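Local coordinates for protein alkane monooxygenase (Geobacillus thermodenitrificans, PDB 3B9O) that belongs to the luciferase-like monooxygenases, a flavin-associated family with a TIM-barrel fold, and binds flavin mononucleotide, at residues 30-35 with 39-44. Residues are numbered along the deposited sequence; the frame is centred on the assembly and turned at random.
Sequences RHRYTD and WTELAQ
Trp-39 and Asp-35 mark where the backbones come nearest, their CA atoms 7.3 Å apart, as a loop from strand 6-12 turns into helix 36-48. That helix links the parallel neighbours 6-12 and 53-57, a beta-alpha-beta unit of the barrel. Residues 30-32 make a short 3-10 segment, and the bond from Asp-35 N to Arg-32 O (2.7 Å) closes the turn that follows. Asp-35 is the N-cap of helix 36-48: its OD1 accepts from the backbone N of Asn-37.

Two side chains reach back from that helix. With CG beside its own backbone N (chi1 -61°), Trp-39 turns the N-H edge of its indole to the loop and gives NE1 to Tyr-33 O at 2.8 Å. The N-H points almost straight at that oxygen, which lies in the indole plane, while the donor is tilted from the carbonyl plane. Asp-35 O sits 3.4 Å from Trp-39 CD1. Beyond the loop, Met-92 of helix 89-94 and Glu-11 also pack against the indole, whose side chain is about 12 Å from the FMN, so this is structural packing rather than part of its pocket.

A bend at chi3 (65°) carries the Arg-32 guanidinium across to Glu-41, which it meets end-on. Arg-32 NH1 (3.0 Å) and NH2 (3.2 Å) both bond Glu-41 OE1 on its syn side; guanidinium and carboxylate planes are 37° apart. Arg-32 NH2 also bonds Asp-35 OD2 at 3.0 Å, from above that carboxylate's plane.

One cation thus serves two acids, probably easing their mutual repulsion and tying cap and helix to the loop near the surface, while a loop carbonyl satisfies the buried indole N-H.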
loop_
_atom_site.group_PDB
_atom_site.type_symbol
_atom_site.label_atom_id
_atom_site.label_comp_id
_atom_site.label_asym_id
_atom_site.label_seq_id
_atom_site.Cartn_x
_atom_site.Cartn_y
_atom_site.Cartn_z
ATOM N N ARG A 30 -5.686 -12.220 14.349
ATOM C CA ARG A 30 -4.628 -12.498 13.368
ATOM C C ARG A 30 -4.575 -13.949 12.888
ATOM O O ARG A 30 -4.202 -14.190 11.744
ATOM C CB ARG A 30 -3.217 -12.151 13.903
ATOM C CG ARG A 30 -2.977 -10.677 14.217
ATOM C CD ARG A 30 -3.560 -9.741 13.169
ATOM N NE ARG A 30 -3.079 -9.962 11.799
ATOM C CZ ARG A 30 -3.549 -9.320 10.723
ATOM N NH1 ARG A 30 -4.520 -8.409 10.848
ATOM N NH2 ARG A 30 -3.068 -9.616 9.502
ATOM N N HIS A 31 -4.911 -14.887 13.779
ATOM C CA HIS A 31 -5.002 -16.308 13.431
ATOM C C HIS A 31 -6.140 -16.587 12.443
ATOM O O HIS A 31 -6.182 -17.677 11.887
ATOM C CB HIS A 31 -5.145 -17.180 14.702
ATOM C CG HIS A 31 -6.252 -16.715 15.605
ATOM N ND1 HIS A 31 -7.450 -17.382 15.722
ATOM C CD2 HIS A 31 -6.377 -15.589 16.350
ATOM C CE1 HIS A 31 -8.262 -16.698 16.513
ATOM N NE2 HIS A 31 -7.638 -15.601 16.888
ATOM N N ARG A 32 -7.053 -15.623 12.236
ATOM C CA ARG A 32 -8.129 -15.744 11.227
ATOM C C ARG A 32 -7.685 -15.398 9.797
ATOM O O ARG A 32 -8.503 -15.406 8.875
ATOM C CB ARG A 32 -9.346 -14.874 11.593
ATOM C CG ARG A 32 -9.977 -15.261 12.949
ATOM C CD ARG A 32 -11.307 -14.586 13.129
ATOM N NE ARG A 32 -12.325 -15.037 12.152
ATOM C CZ ARG A 32 -13.327 -14.276 11.701
ATOM N NH1 ARG A 32 -13.458 -13.048 12.126
ATOM N NH2 ARG A 32 -14.212 -14.741 10.831
ATOM N N TYR A 33 -6.411 -15.094 9.602
ATOM C CA TYR A 33 -5.967 -14.635 8.284
ATOM C C TYR A 33 -6.251 -15.716 7.222
ATOM O O TYR A 33 -6.425 -15.397 6.058
ATOM C CB TYR A 33 -4.481 -14.199 8.269
ATOM C CG TYR A 33 -3.544 -15.333 8.030
ATOM C CD1 TYR A 33 -3.008 -15.573 6.755
ATOM C CD2 TYR A 33 -3.233 -16.218 9.070
ATOM C CE1 TYR A 33 -2.155 -16.661 6.534
ATOM C CE2 TYR A 33 -2.379 -17.315 8.851
ATOM C CZ TYR A 33 -1.864 -17.527 7.614
ATOM O OH TYR A 33 -1.085 -18.628 7.456
ATOM N N THR A 34 -6.329 -16.986 7.649
ATOM C CA THR A 34 -6.645 -18.104 6.754
ATOM C C THR A 34 -8.153 -18.259 6.458
ATOM O O THR A 34 -8.526 -19.054 5.580
ATOM C CB THR A 34 -6.105 -19.444 7.294
ATOM O OG1 THR A 34 -6.584 -19.638 8.639
ATOM C CG2 THR A 34 -4.558 -19.505 7.239
ATOM N N ASP A 35 -8.996 -17.500 7.166
ATOM C CA ASP A 35 -10.480 -17.645 7.110
ATOM C C ASP A 35 -10.995 -16.598 6.166
ATOM O O ASP A 35 -10.853 -15.423 6.431
ATOM C CB ASP A 35 -11.166 -17.498 8.509
ATOM C CG ASP A 35 -12.763 -17.634 8.486
ATOM O OD1 ASP A 35 -13.436 -18.008 7.438
ATOM O OD2 ASP A 35 -13.382 -17.353 9.582
ATOM N N TRP A 39 -11.829 -11.807 6.024
ATOM C CA TRP A 39 -11.631 -10.796 4.962
ATOM C C TRP A 39 -12.924 -10.125 4.517
ATOM O O TRP A 39 -12.972 -8.903 4.411
ATOM C CB TRP A 39 -10.859 -11.427 3.797
ATOM C CG TRP A 39 -9.498 -11.878 4.316
ATOM C CD1 TRP A 39 -9.118 -13.157 4.662
ATOM C CD2 TRP A 39 -8.407 -11.020 4.648
ATOM N NE1 TRP A 39 -7.806 -13.153 5.139
ATOM C CE2 TRP A 39 -7.346 -11.852 5.128
ATOM C CE3 TRP A 39 -8.184 -9.620 4.500
ATOM C CZ2 TRP A 39 -6.096 -11.328 5.511
ATOM C CZ3 TRP A 39 -6.960 -9.089 4.877
ATOM C CH2 TRP A 39 -5.917 -9.937 5.386
ATOM N N THR A 40 -13.970 -10.909 4.299
ATOM C CA THR A 40 -15.265 -10.331 3.894
ATOM C C THR A 40 -15.865 -9.484 5.039
ATOM O O THR A 40 -16.381 -8.390 4.802
ATOM C CB THR A 40 -16.280 -11.404 3.417
ATOM O OG1 THR A 40 -16.507 -12.391 4.447
ATOM C CG2 THR A 40 -15.769 -12.071 2.132
ATOM N N GLU A 41 -15.795 -9.986 6.267
ATOM C CA GLU A 41 -16.286 -9.217 7.437
ATOM C C GLU A 41 -15.480 -7.915 7.578
ATOM O O GLU A 41 -16.044 -6.849 7.808
ATOM C CB GLU A 41 -16.133 -10.050 8.694
ATOM C CG GLU A 41 -17.225 -11.156 8.881
ATOM C CD GLU A 41 -16.779 -12.260 9.857
ATOM O OE1 GLU A 41 -15.866 -12.026 10.675
ATOM O OE2 GLU A 41 -17.345 -13.380 9.769
ATOM N N LEU A 42 -14.157 -8.006 7.464
ATOM C CA LEU A 42 -13.316 -6.781 7.414
ATOM C C LEU A 42 -13.785 -5.744 6.356
ATOM O O LEU A 42 -13.992 -4.548 6.663
ATOM C CB LEU A 42 -11.829 -7.132 7.253
ATOM C CG LEU A 42 -10.828 -5.969 7.188
ATOM C CD1 LEU A 42 -10.955 -5.007 8.439
ATOM C CD2 LEU A 42 -9.361 -6.452 6.989
ATOM N N ALA A 43 -13.930 -6.215 5.120
ATOM C CA ALA A 43 -14.333 -5.361 4.011
ATOM C C ALA A 43 -15.667 -4.687 4.347
ATOM O O ALA A 43 -15.825 -3.475 4.167
ATOM C CB ALA A 43 -14.454 -6.190 2.697
ATOM N N GLN A 44 -16.591 -5.472 4.908
ATOM C CA GLN A 44 -17.895 -4.952 5.285
ATOM C C GLN A 44 -17.790 -3.889 6.393
ATOM O O GLN A 44 -18.457 -2.848 6.324
ATOM C CB GLN A 44 -18.845 -6.089 5.710
ATOM C CG GLN A 44 -19.383 -6.925 4.522
ATOM C CD GLN A 44 -20.095 -8.187 5.012
ATOM O OE1 GLN A 44 -19.550 -9.008 5.785
ATOM N NE2 GLN A 44 -21.326 -8.329 4.597
#